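Local atomic coordinates of dihydroneopterin triphosphate diphosphatase (Escherichia coli O157:H7, PDB entry 5U7F), a protein that hydrolyses dihydroneopterin triphosphate to the monophosphate and pyrophosphate, probably as a step of folate biosynthesis, and also acts on nucleoside triphosphates such as dATP. Residues Thr78-Ile83 against Val95-Glu100; Glu68-Ile73 against Leu105-Glu110; Leu27-Asp32 against Phe115-Ala120; Val10-Val15 against Gln51-Glu56. One frame throughout, in Å; residues are numbered along the deposited sequence.

Contact 1: Thr78-Ile83 against Val95-Glu100. With SO4 (sulfate ion), chain B.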
# COMPACT_ATOMS: atom_id res chain seq x y z
N THR A 78 -1.06 -2.39 13.22
CA THR A 78 -2.41 -2.53 12.66
C THR A 78 -3.21 -1.31 13.12
O THR A 78 -3.20 -0.96 14.31
CB THR A 78 -3.10 -3.83 13.13
OG1 THR A 78 -2.45 -4.96 12.57
CG2 THR A 78 -4.55 -3.88 12.70
N VAL A 79 -3.92 -0.67 12.19
CA VAL A 79 -4.80 0.44 12.52
C VAL A 79 -6.17 0.16 11.93
O VAL A 79 -6.31 -0.72 11.09
CB VAL A 79 -4.26 1.77 11.98
CG1 VAL A 79 -2.94 2.12 12.68
CG2 VAL A 79 -4.10 1.66 10.47
N GLU A 80 -7.17 0.91 12.39
CA GLU A 80 -8.54 0.80 11.91
C GLU A 80 -9.02 2.20 11.54
O GLU A 80 -8.79 3.16 12.26
CB GLU A 80 -9.44 0.17 12.95
CG GLU A 80 -10.86 -0.03 12.47
CD GLU A 80 -11.82 -0.44 13.58
OE1 GLU A 80 -11.63 -1.54 14.16
OE2 GLU A 80 -12.77 0.33 13.88
N PHE A 81 -9.65 2.33 10.38
CA PHE A 81 -10.08 3.63 9.94
C PHE A 81 -11.42 3.54 9.24
O PHE A 81 -11.86 2.45 8.83
CB PHE A 81 -9.04 4.30 9.03
CG PHE A 81 -8.64 3.49 7.83
CD1 PHE A 81 -9.39 3.48 6.67
CD2 PHE A 81 -7.44 2.79 7.85
CE1 PHE A 81 -8.97 2.74 5.57
CE2 PHE A 81 -7.03 2.08 6.76
CZ PHE A 81 -7.79 2.06 5.63
N GLU A 82 -12.06 4.70 9.12
CA GLU A 82 -13.33 4.82 8.45
C GLU A 82 -13.09 4.78 6.94
O GLU A 82 -12.22 5.49 6.41
CB GLU A 82 -14.02 6.12 8.85
CG GLU A 82 -15.40 6.35 8.19
CD GLU A 82 -16.54 5.57 8.84
OE1 GLU A 82 -16.37 5.07 9.99
OE2 GLU A 82 -17.63 5.44 8.19
N ILE A 83 -13.85 3.93 6.28
CA ILE A 83 -13.84 3.83 4.83
C ILE A 83 -14.36 5.15 4.24
O ILE A 83 -15.40 5.65 4.67
CB ILE A 83 -14.68 2.62 4.36
CG1 ILE A 83 -14.07 1.35 4.94
CG2 ILE A 83 -14.72 2.52 2.81
CD1 ILE A 83 -14.81 0.07 4.70
N VAL A 95 -20.91 -2.17 6.47
CA VAL A 95 -19.46 -2.13 6.68
C VAL A 95 -18.94 -0.71 6.45
O VAL A 95 -19.06 -0.19 5.36
CB VAL A 95 -18.72 -3.10 5.74
CG1 VAL A 95 -17.22 -2.89 5.84
CG2 VAL A 95 -19.04 -4.55 6.10
N THR A 96 -18.38 -0.12 7.49
CA THR A 96 -17.83 1.24 7.44
C THR A 96 -16.38 1.39 7.96
O THR A 96 -15.76 2.46 7.83
CB THR A 96 -18.74 2.16 8.27
OG1 THR A 96 -18.74 1.73 9.63
CG2 THR A 96 -20.17 2.15 7.74
N ARG A 97 -15.85 0.33 8.58
CA ARG A 97 -14.51 0.34 9.20
C ARG A 97 -13.60 -0.63 8.48
O ARG A 97 -14.03 -1.73 8.16
CB ARG A 97 -14.58 -0.06 10.69
CG ARG A 97 -15.62 0.69 11.54
CD ARG A 97 -15.28 2.15 11.70
NE ARG A 97 -13.99 2.33 12.39
CZ ARG A 97 -13.32 3.47 12.46
NH1 ARG A 97 -13.82 4.56 11.90
NH2 ARG A 97 -12.17 3.53 13.09
N ASN A 98 -12.34 -0.24 8.25
CA ASN A 98 -11.36 -1.11 7.63
C ASN A 98 -10.17 -1.25 8.55
O ASN A 98 -9.74 -0.28 9.16
CB ASN A 98 -10.88 -0.58 6.28
CG ASN A 98 -9.87 -1.54 5.62
OD1 ASN A 98 -10.23 -2.45 4.88
ND2 ASN A 98 -8.60 -1.38 5.97
N THR A 99 -9.70 -2.48 8.70
CA THR A 99 -8.55 -2.76 9.53
C THR A 99 -7.35 -3.08 8.61
O THR A 99 -7.42 -3.97 7.76
CB THR A 99 -8.80 -3.94 10.48
OG1 THR A 99 -9.94 -3.64 11.32
CG2 THR A 99 -7.60 -4.15 11.35
N GLU A 100 -6.24 -2.39 8.83
CA GLU A 100 -5.11 -2.39 7.92
C GLU A 100 -3.82 -2.75 8.64
O GLU A 100 -3.48 -2.09 9.62
CB GLU A 100 -4.95 -1.01 7.30
CG GLU A 100 -3.78 -0.82 6.36
CD GLU A 100 -3.69 0.64 5.88
OE1 GLU A 100 -3.22 1.52 6.65
OE2 GLU A 100 -4.10 0.91 4.72
S SO4 B . -10.99 7.65 11.46
O1 SO4 B . -11.91 8.80 11.54
O2 SO4 B . -11.66 6.48 12.02
O3 SO4 B . -10.69 7.42 10.05
O4 SO4 B . -9.78 7.95 12.21
O HOH W 1 -9.84 -3.92 14.20
O HOH W 2 -18.35 3.97 11.25

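Contact 2: Glu68-Ile73 against Leu105-Glu110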
# COMPACT_ATOMS: atom_id res chain seq x y z
N GLU A 68 13.29 -12.30 -6.35
CA GLU A 68 14.30 -11.25 -6.21
C GLU A 68 15.02 -11.29 -4.88
O GLU A 68 15.86 -10.44 -4.61
CB GLU A 68 13.68 -9.87 -6.37
CG GLU A 68 13.25 -9.48 -7.77
CD GLU A 68 13.19 -7.97 -7.97
OE1 GLU A 68 13.99 -7.25 -7.33
OE2 GLU A 68 12.36 -7.50 -8.77
N GLN A 69 14.66 -12.24 -4.02
CA GLN A 69 15.24 -12.34 -2.69
C GLN A 69 15.17 -11.01 -1.92
O GLN A 69 16.06 -10.68 -1.14
CB GLN A 69 16.69 -12.81 -2.79
CG GLN A 69 16.95 -13.66 -4.02
CD GLN A 69 18.12 -14.59 -3.87
OE1 GLN A 69 18.53 -14.93 -2.75
NE2 GLN A 69 18.68 -15.01 -5.00
N LEU A 70 14.11 -10.26 -2.15
CA LEU A 70 13.88 -9.05 -1.39
C LEU A 70 13.23 -9.47 -0.08
O LEU A 70 12.75 -10.60 0.03
CB LEU A 70 12.99 -8.06 -2.16
CG LEU A 70 13.50 -7.66 -3.53
CD1 LEU A 70 12.39 -7.10 -4.38
CD2 LEU A 70 14.63 -6.63 -3.43
N THR A 71 13.20 -8.57 0.88
CA THR A 71 12.68 -8.87 2.21
C THR A 71 11.47 -8.00 2.55
O THR A 71 11.57 -6.78 2.71
CB THR A 71 13.78 -8.68 3.28
OG1 THR A 71 14.97 -9.37 2.87
CG2 THR A 71 13.32 -9.22 4.62
N LEU A 72 10.31 -8.65 2.65
CA LEU A 72 9.09 -7.97 3.03
C LEU A 72 9.02 -7.90 4.54
O LEU A 72 8.94 -8.92 5.22
CB LEU A 72 7.88 -8.69 2.45
CG LEU A 72 6.53 -8.09 2.84
CD1 LEU A 72 6.33 -6.78 2.11
CD2 LEU A 72 5.41 -9.07 2.55
N ILE A 73 9.10 -6.70 5.10
CA ILE A 73 9.13 -6.59 6.56
C ILE A 73 7.74 -6.31 7.13
O ILE A 73 7.05 -5.41 6.67
CB ILE A 73 10.10 -5.48 7.00
CG1 ILE A 73 11.53 -5.85 6.57
CG2 ILE A 73 10.00 -5.24 8.52
CD1 ILE A 73 12.52 -4.74 6.76
N LEU A 105 8.78 -2.42 2.35
CA LEU A 105 9.60 -3.11 1.36
C LEU A 105 10.64 -2.14 0.80
O LEU A 105 10.32 -1.16 0.15
CB LEU A 105 8.74 -3.70 0.23
CG LEU A 105 9.53 -4.31 -0.94
CD1 LEU A 105 10.35 -5.50 -0.45
CD2 LEU A 105 8.61 -4.72 -2.06
N ALA A 106 11.89 -2.47 1.08
CA ALA A 106 13.03 -1.65 0.70
C ALA A 106 13.59 -2.23 -0.59
O ALA A 106 13.95 -3.39 -0.62
CB ALA A 106 14.07 -1.65 1.79
N LEU A 107 13.57 -1.44 -1.67
CA LEU A 107 14.28 -1.82 -2.88
C LEU A 107 15.66 -1.20 -2.82
O LEU A 107 15.87 -0.18 -2.15
CB LEU A 107 13.54 -1.35 -4.12
CG LEU A 107 12.07 -1.77 -4.21
CD1 LEU A 107 11.44 -1.19 -5.47
CD2 LEU A 107 11.91 -3.29 -4.17
N PRO A 108 16.63 -1.81 -3.51
CA PRO A 108 17.97 -1.21 -3.40
C PRO A 108 18.09 0.14 -4.09
O PRO A 108 18.84 1.00 -3.61
CB PRO A 108 18.88 -2.25 -4.06
CG PRO A 108 18.00 -3.12 -4.86
CD PRO A 108 16.66 -3.12 -4.18
N HIS A 109 17.33 0.33 -5.16
CA HIS A 109 17.34 1.56 -5.95
C HIS A 109 15.92 1.87 -6.43
O HIS A 109 15.08 0.98 -6.52
CB HIS A 109 18.26 1.44 -7.18
CG HIS A 109 19.68 1.06 -6.86
ND1 HIS A 109 20.63 1.98 -6.47
CD2 HIS A 109 20.31 -0.14 -6.89
CE1 HIS A 109 21.78 1.36 -6.26
NE2 HIS A 109 21.62 0.07 -6.51
N GLU A 110 15.68 3.12 -6.77
CA GLU A 110 14.47 3.46 -7.53
C GLU A 110 14.52 2.62 -8.80
O GLU A 110 15.62 2.26 -9.27
CB GLU A 110 14.39 4.97 -7.82
CG GLU A 110 14.43 5.78 -6.53
CD GLU A 110 14.37 7.27 -6.74
OE1 GLU A 110 14.10 7.72 -7.87
OE2 GLU A 110 14.58 8.00 -5.75
O HOH W 3 12.53 -4.58 3.10
O HOH W 4 14.32 -5.72 0.52

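Contact 3: Leu27-Asp32 against Phe115-Ala120. With CO (cobalt (II) ion), chain E; CO (cobalt (II) ion), chain F.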
# COMPACT_ATOMS: atom_id res chain seq x y z
N LEU A 27 1.39 5.65 -6.07
CA LEU A 27 0.62 5.13 -7.18
C LEU A 27 -0.73 5.82 -7.21
O LEU A 27 -1.37 5.98 -6.19
CB LEU A 27 0.46 3.62 -7.05
CG LEU A 27 1.72 2.78 -6.85
CD1 LEU A 27 1.38 1.39 -6.39
CD2 LEU A 27 2.44 2.70 -8.16
N GLN A 28 -1.14 6.24 -8.40
CA GLN A 28 -2.38 7.00 -8.63
C GLN A 28 -3.58 6.08 -8.81
O GLN A 28 -3.61 5.29 -9.74
CB GLN A 28 -2.21 7.88 -9.86
CG GLN A 28 -3.40 8.80 -10.08
CD GLN A 28 -3.20 9.68 -11.29
OE1 GLN A 28 -2.54 9.29 -12.25
NE2 GLN A 28 -3.79 10.87 -11.25
N ARG A 29 -4.59 6.15 -7.94
CA ARG A 29 -5.70 5.21 -8.06
C ARG A 29 -6.59 5.46 -9.28
O ARG A 29 -6.67 6.58 -9.79
CB ARG A 29 -6.59 5.24 -6.81
CG ARG A 29 -5.93 4.64 -5.61
CD ARG A 29 -6.96 4.46 -4.48
NE ARG A 29 -8.01 3.51 -4.85
CZ ARG A 29 -7.84 2.19 -4.85
NH1 ARG A 29 -6.68 1.65 -4.50
NH2 ARG A 29 -8.85 1.38 -5.21
N ARG A 30 -7.21 4.38 -9.76
CA ARG A 30 -8.10 4.46 -10.92
C ARG A 30 -9.52 4.89 -10.55
O ARG A 30 -10.18 5.58 -11.33
CB ARG A 30 -8.15 3.12 -11.64
CG ARG A 30 -6.91 2.77 -12.50
CD ARG A 30 -7.26 1.64 -13.49
NE ARG A 30 -8.55 2.01 -14.06
CZ ARG A 30 -8.73 2.70 -15.18
NH1 ARG A 30 -7.69 3.05 -15.94
NH2 ARG A 30 -9.97 3.03 -15.54
N ASP A 31 -9.99 4.47 -9.38
CA ASP A 31 -11.37 4.77 -8.95
C ASP A 31 -11.49 6.19 -8.37
O ASP A 31 -12.56 6.79 -8.40
CB ASP A 31 -11.86 3.75 -7.91
CG ASP A 31 -10.88 3.55 -6.75
OD1 ASP A 31 -9.85 4.26 -6.70
OD2 ASP A 31 -11.16 2.68 -5.89
N ASP A 32 -10.39 6.67 -7.82
CA ASP A 32 -10.26 8.01 -7.28
C ASP A 32 -8.91 8.57 -7.77
O ASP A 32 -7.89 8.42 -7.10
CB ASP A 32 -10.33 8.00 -5.74
CG ASP A 32 -10.32 9.40 -5.13
OD1 ASP A 32 -10.07 10.38 -5.87
OD2 ASP A 32 -10.55 9.51 -3.90
N PHE A 115 2.70 -1.17 -13.73
CA PHE A 115 1.57 -1.24 -12.80
C PHE A 115 0.32 -1.74 -13.50
O PHE A 115 0.22 -1.66 -14.73
CB PHE A 115 1.33 0.14 -12.16
CG PHE A 115 1.27 1.26 -13.16
CD1 PHE A 115 2.41 1.97 -13.50
CD2 PHE A 115 0.07 1.60 -13.78
CE1 PHE A 115 2.37 3.00 -14.42
CE2 PHE A 115 0.03 2.63 -14.73
CZ PHE A 115 1.18 3.34 -15.04
N THR A 116 -0.63 -2.26 -12.72
CA THR A 116 -1.86 -2.86 -13.26
C THR A 116 -3.15 -2.22 -12.72
O THR A 116 -4.12 -2.00 -13.45
CB THR A 116 -1.88 -4.37 -12.96
OG1 THR A 116 -1.83 -4.59 -11.55
CG2 THR A 116 -0.69 -5.06 -13.59
N GLU A 117 -3.15 -1.88 -11.43
CA GLU A 117 -4.34 -1.38 -10.74
C GLU A 117 -4.45 0.15 -10.78
O GLU A 117 -5.47 0.71 -10.38
CB GLU A 117 -4.30 -1.91 -9.28
CG GLU A 117 -5.53 -1.62 -8.42
CD GLU A 117 -5.44 -2.28 -7.02
OE1 GLU A 117 -5.33 -1.53 -6.00
OE2 GLU A 117 -5.49 -3.54 -6.95
N HIS A 118 -3.41 0.83 -11.26
CA HIS A 118 -3.30 2.28 -11.11
C HIS A 118 -3.16 3.01 -12.45
O HIS A 118 -3.08 2.38 -13.48
CB HIS A 118 -2.11 2.59 -10.22
CG HIS A 118 -2.29 2.12 -8.81
ND1 HIS A 118 -2.04 0.81 -8.43
CD2 HIS A 118 -2.73 2.75 -7.70
CE1 HIS A 118 -2.30 0.67 -7.14
NE2 HIS A 118 -2.71 1.84 -6.67
N LEU A 119 -3.10 4.34 -12.41
CA LEU A 119 -3.04 5.16 -13.62
C LEU A 119 -1.61 5.64 -13.95
O LEU A 119 -1.28 5.94 -15.12
CB LEU A 119 -3.95 6.37 -13.46
CG LEU A 119 -5.46 6.12 -13.37
CD1 LEU A 119 -6.19 7.37 -12.95
CD2 LEU A 119 -6.01 5.64 -14.70
N ALA A 120 -0.77 5.69 -12.92
CA ALA A 120 0.55 6.35 -12.98
C ALA A 120 1.31 6.03 -11.70
O ALA A 120 0.68 5.62 -10.72
CB ALA A 120 0.41 7.83 -13.08
CO CO E . -4.77 -4.99 -5.54
CO CO F . -4.66 -2.18 -4.06
O HOH W 5 -6.27 -1.32 -2.86
O HOH W 6 -6.61 2.09 -8.40
O HOH W 7 -6.11 -6.36 -5.69
O HOH W 8 -3.97 -6.07 -7.21
O HOH W 9 -3.24 -0.53 -3.90

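Contact 4: Val10-Val15 against Gln51-Glu56. With CO (cobalt (II) ion), chain D; CO (cobalt (II) ion), chain E.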
# COMPACT_ATOMS: atom_id res chain seq x y z
N VAL A 10 -10.55 -6.15 5.73
CA VAL A 10 -9.27 -6.51 6.32
C VAL A 10 -8.26 -6.37 5.19
O VAL A 10 -8.40 -6.99 4.14
CB VAL A 10 -9.27 -7.94 6.90
CG1 VAL A 10 -7.86 -8.35 7.38
CG2 VAL A 10 -10.25 -8.06 8.04
N SER A 11 -7.28 -5.50 5.38
CA SER A 11 -6.37 -5.15 4.29
C SER A 11 -4.92 -5.05 4.77
O SER A 11 -4.63 -5.12 5.97
CB SER A 11 -6.83 -3.84 3.66
OG SER A 11 -6.54 -2.75 4.51
N ILE A 12 -4.04 -4.91 3.80
CA ILE A 12 -2.63 -4.70 4.03
C ILE A 12 -2.19 -3.44 3.30
O ILE A 12 -2.83 -2.99 2.34
CB ILE A 12 -1.77 -5.92 3.61
CG1 ILE A 12 -1.98 -6.33 2.16
CG2 ILE A 12 -2.07 -7.11 4.52
CD1 ILE A 12 -1.19 -5.55 1.16
N LEU A 13 -1.13 -2.84 3.82
CA LEU A 13 -0.48 -1.68 3.22
C LEU A 13 0.99 -2.03 3.11
O LEU A 13 1.56 -2.50 4.08
CB LEU A 13 -0.68 -0.43 4.09
CG LEU A 13 0.24 0.77 3.83
CD1 LEU A 13 -0.30 1.49 2.67
CD2 LEU A 13 0.30 1.67 5.04
N VAL A 14 1.59 -1.86 1.93
CA VAL A 14 3.03 -2.10 1.79
C VAL A 14 3.70 -0.81 1.35
O VAL A 14 3.48 -0.29 0.23
CB VAL A 14 3.35 -3.22 0.78
CG1 VAL A 14 4.88 -3.41 0.69
CG2 VAL A 14 2.68 -4.51 1.17
N VAL A 15 4.48 -0.23 2.25
CA VAL A 15 5.22 0.96 1.90
C VAL A 15 6.49 0.55 1.20
O VAL A 15 7.39 -0.06 1.80
CB VAL A 15 5.51 1.84 3.14
CG1 VAL A 15 6.21 3.08 2.74
CG2 VAL A 15 4.20 2.22 3.84
N GLN A 51 0.98 -13.14 3.23
CA GLN A 51 0.71 -13.69 1.90
C GLN A 51 0.04 -12.65 1.02
O GLN A 51 0.34 -12.52 -0.17
CB GLN A 51 -0.15 -14.95 1.98
CG GLN A 51 0.58 -16.23 2.41
CD GLN A 51 -0.36 -17.32 2.91
OE1 GLN A 51 -1.57 -17.11 3.04
NE2 GLN A 51 0.19 -18.51 3.21
N ALA A 52 -0.87 -11.90 1.61
CA ALA A 52 -1.64 -10.96 0.83
C ALA A 52 -0.73 -9.83 0.36
O ALA A 52 -0.82 -9.38 -0.78
CB ALA A 52 -2.82 -10.43 1.65
N ALA A 53 0.15 -9.40 1.24
CA ALA A 53 1.10 -8.35 0.95
C ALA A 53 2.01 -8.75 -0.23
O ALA A 53 2.12 -8.02 -1.21
CB ALA A 53 1.93 -8.03 2.18
N MET A 54 2.61 -9.94 -0.15
CA MET A 54 3.46 -10.41 -1.24
C MET A 54 2.65 -10.52 -2.53
O MET A 54 3.14 -10.14 -3.60
CB MET A 54 4.10 -11.74 -0.90
CG MET A 54 5.38 -11.60 -0.09
SD MET A 54 6.37 -13.10 -0.11
CE MET A 54 5.14 -14.34 0.33
N ARG A 55 1.40 -10.97 -2.43
CA ARG A 55 0.59 -11.17 -3.62
C ARG A 55 0.27 -9.84 -4.28
O ARG A 55 0.42 -9.71 -5.49
CB ARG A 55 -0.69 -11.91 -3.32
CG ARG A 55 -1.60 -12.05 -4.55
CD ARG A 55 -2.89 -12.68 -4.25
NE ARG A 55 -3.48 -12.16 -3.01
CZ ARG A 55 -4.13 -11.01 -2.92
NH1 ARG A 55 -4.33 -10.25 -3.99
NH2 ARG A 55 -4.61 -10.64 -1.74
N GLU A 56 -0.22 -8.88 -3.50
CA GLU A 56 -0.57 -7.57 -4.02
C GLU A 56 0.65 -6.84 -4.60
O GLU A 56 0.54 -6.08 -5.55
CB GLU A 56 -1.20 -6.73 -2.92
CG GLU A 56 -2.55 -7.26 -2.49
CD GLU A 56 -3.70 -6.96 -3.49
OE1 GLU A 56 -3.51 -6.08 -4.34
OE2 GLU A 56 -4.79 -7.59 -3.39
CO CO D . -6.79 -7.34 -4.07
CO CO E . -4.77 -4.99 -5.54
O HOH W 10 -6.46 -9.02 -5.39
O HOH W 11 -8.94 -7.30 -4.83
O HOH W 7 -6.11 -6.36 -5.69
O HOH W 12 -7.38 -8.56 -2.42
O HOH W 8 -3.97 -6.07 -7.21

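Contact 1: Thr78-Ile83 against Val95-Glu100
Arg-97 reaches across its strand partner between two carboxylates, crossing the side chains of Glu-80 and Glu-82 at about a right angle. NE meets Glu-80 OE2 at 2.8 Å in a nearly straight salt bridge, on the anti side of the carboxylate, whose plane is turned 67° from the guanidinium. At 3.2 Å, NH1 takes the anti lone pair of Glu-82 OE1 in a second salt bridge, completing a three-residue network. Bends at chi2 and chi3 fold the guanidinium over the partner backbone at Phe-81 and Glu-82, where NH1 and NH2 also hold sulfate O2 and the backbone N of Glu-82 binds O3. On the other face of the sheet, Phe-81 and Asn-98 lie side by side with ring and amide planes 35° apart. Asn-98 CB sits over the ring at 3.9 Å from Phe-81 CE1, while the Glu-100 carboxylate approaches the ring edge, its CD 3.7 Å from Phe-81 CE2. Ser-11 holds the Asn-98 amide; Ser-137 and Trp-102 hold Glu-100. Paired backbone bonds join Val-79 to Glu-100 and Phe-81 to Asn-98. This is a long-looped beta hairpin of the Nudix fold, contributing Phe-81, Glu-82 and Ile-83 to the predicted substrate site.

Contact 2: Glu68-Ile73 against Leu105-Glu110
Leu-70 meets the end of strand 97-107 with both of its methyl branches. CD1 touches Leu-107 CD2 at 3.8 Å, the two side chains crossing at a slant, and CD2 lies 4.1 Å from Pro-108 CD, these two side chains crossing at about a right angle. Nearer its root, Leu-70 CB meets Leu-105 CD1 at 4.1 Å, and the same Leu-105 methyl packs against the backbone at Thr-71 O, 3.6 Å away. Leu-105 CG stands anti to the backbone N (chi1 174°), which carries CD1 across to Leu-70 CB and Thr-71 O. Leu-72 adds a looser touch, its CD1 4.3 Å from Leu-105 CB.

Water takes up the polar role that direct backbone bonds play farther along these strands. One water accepts from Thr-71 N at 3.1 Å and donates to Ala-106 O at 2.6 Å, bridging the two backbone segments as they spread apart. A second accepts from Ala-106 N; its link to Thr-71 O is too short to be more than doubtful.

Beyond this shell, Ile-63 and Val-65 back Leu-70, and Ile-63 also reaches Leu-107. Direct pairing resumes between Ile-73 and Cys-104, whose disulfide partner Cys-75 lies on strand 72-82. Leu-105 and Leu-107 are tied through their backbones to strand 10-18 and the residue just past it, on the other side of strand 97-107. Helix 49-61 completes the surroundings: Ala-53 and Met-54 pack on Leu-72, Val-57 on Leu-105, while Trp-123 of strand 118-125 touches Leu-107.

Contact 3: Leu27-Asp32 against Phe115-Ala120
Leu-119, His-118 and Gln-28 have the most surface buried here. The His-118 imidazole crosses Leu-27 at about a right angle and receives its CB over one face, 3.6 Å from the ring centroid and 19° off the normal, a CH-pi contact. With CG beside the backbone N (chi1 -66°), the ring turns one face to Leu-27 CB; NE2 is bonded to Gln-37, which also holds Arg-29 NH1. Gln-28 is stretched out beyond CG, putting OE1 3.4 Å from Ala-120 CB and close to Leu-119 CB, while its NE2 is bonded to the Pro-33 carbonyl. Leu-119 splits its methyls: CD1 rests 3.3 Å from Arg-29 O, and CD2 meets the side chain of Arg-30, which it crosses at about a right angle. Two backbone bonds fasten this pairing, Gln-28 N to Ala-120 O and Leu-119 N to Gln-28 O. A water joins Arg-30 N to Glu-117 O where direct pairing stops.

Arg-29, a probable substrate-binding residue, grips Asp-31 side-on in a salt bridge, NE to OD1 and NH2 to OD2. Its NH1 stays 3.8 Å from Glu-117 OE1. The Glu-117 carboxylate bridges two cobalt ions, OE1 binding one and OE2 the other at 2.1 Å. The contact places a cationic group near a metal-binding carboxylate, consistent with binding a polyphosphate whose negative charge both the arginine and the cobalt ions could offset.

Contact 4: Val10-Val15 against Gln51-Glu56
Ile-12 carries this strand-to-helix contact in an uncommon side-chain form: CG1 stands between the backbone N and the carbonyl carbon (chi1 56°), aiming CD1 at the helix backbone. That methyl lies 3.6 Å from Ala-53 CA, nearer than the 4.1 Å to Ala-53 CB, and also reaches Glu-56 CB at 4.2 Å. Ile-12 CG1 touches Ala-52 CB. Two residues along the strand, Val-14 brings CG2 to 3.7 Å from Ala-53 CB, and the alanine methyl thus meets both branched side chains. Small residues on this side of the helix let it come close, with the segment axes 8.3 Å apart at an angle of 57°. All five touching residues are buried, and the contact across the segments is wholly apolar.

The polar chemistry begins at the far end of Glu-56. Bent at chi2, its side chain carries the carboxylate beyond the packing to two cobalt ions: OE1 binds one and OE2 the other, each at 2.1 Å. A water also bridges the two ions. Arg-55 NH1 forms a salt bridge with Glu-56 OE2 at 2.8 Å, coming from above the carboxylate plane, 59° out of it, and Glu-47 holds the arginine's NH2. This grip probably helps steady the carboxylate. Glu-60 and Glu-117 share the cobalt ion bound by Glu-56 OE1. The helix belongs to the Nudix box, whose loop-helix-loop signature carries metal-binding glutamates, here seated on the central sheet of the Nudix fold.

Contact 4 is the buried core of the set, an apolar strand-helix seam, whereas contacts 1, 2 and 3 are partly buried and lie toward the sheet's margins. Contacts 1 and 2 use the same two strands, 72-82 and 97-107, with centres about 27 Å apart on opposite sides of the chain's centre: one is tied by direct backbone bonds and salt bridges, the other by leucines and bridging water. Both touch contact 4, since strand 10-18 neighbours strand 97-107. Contact 3 joins strands 23-29 and 118-125 at the sheet's other side; it meets contact 4 at a shared cobalt ion, to which each supplies one glutamate.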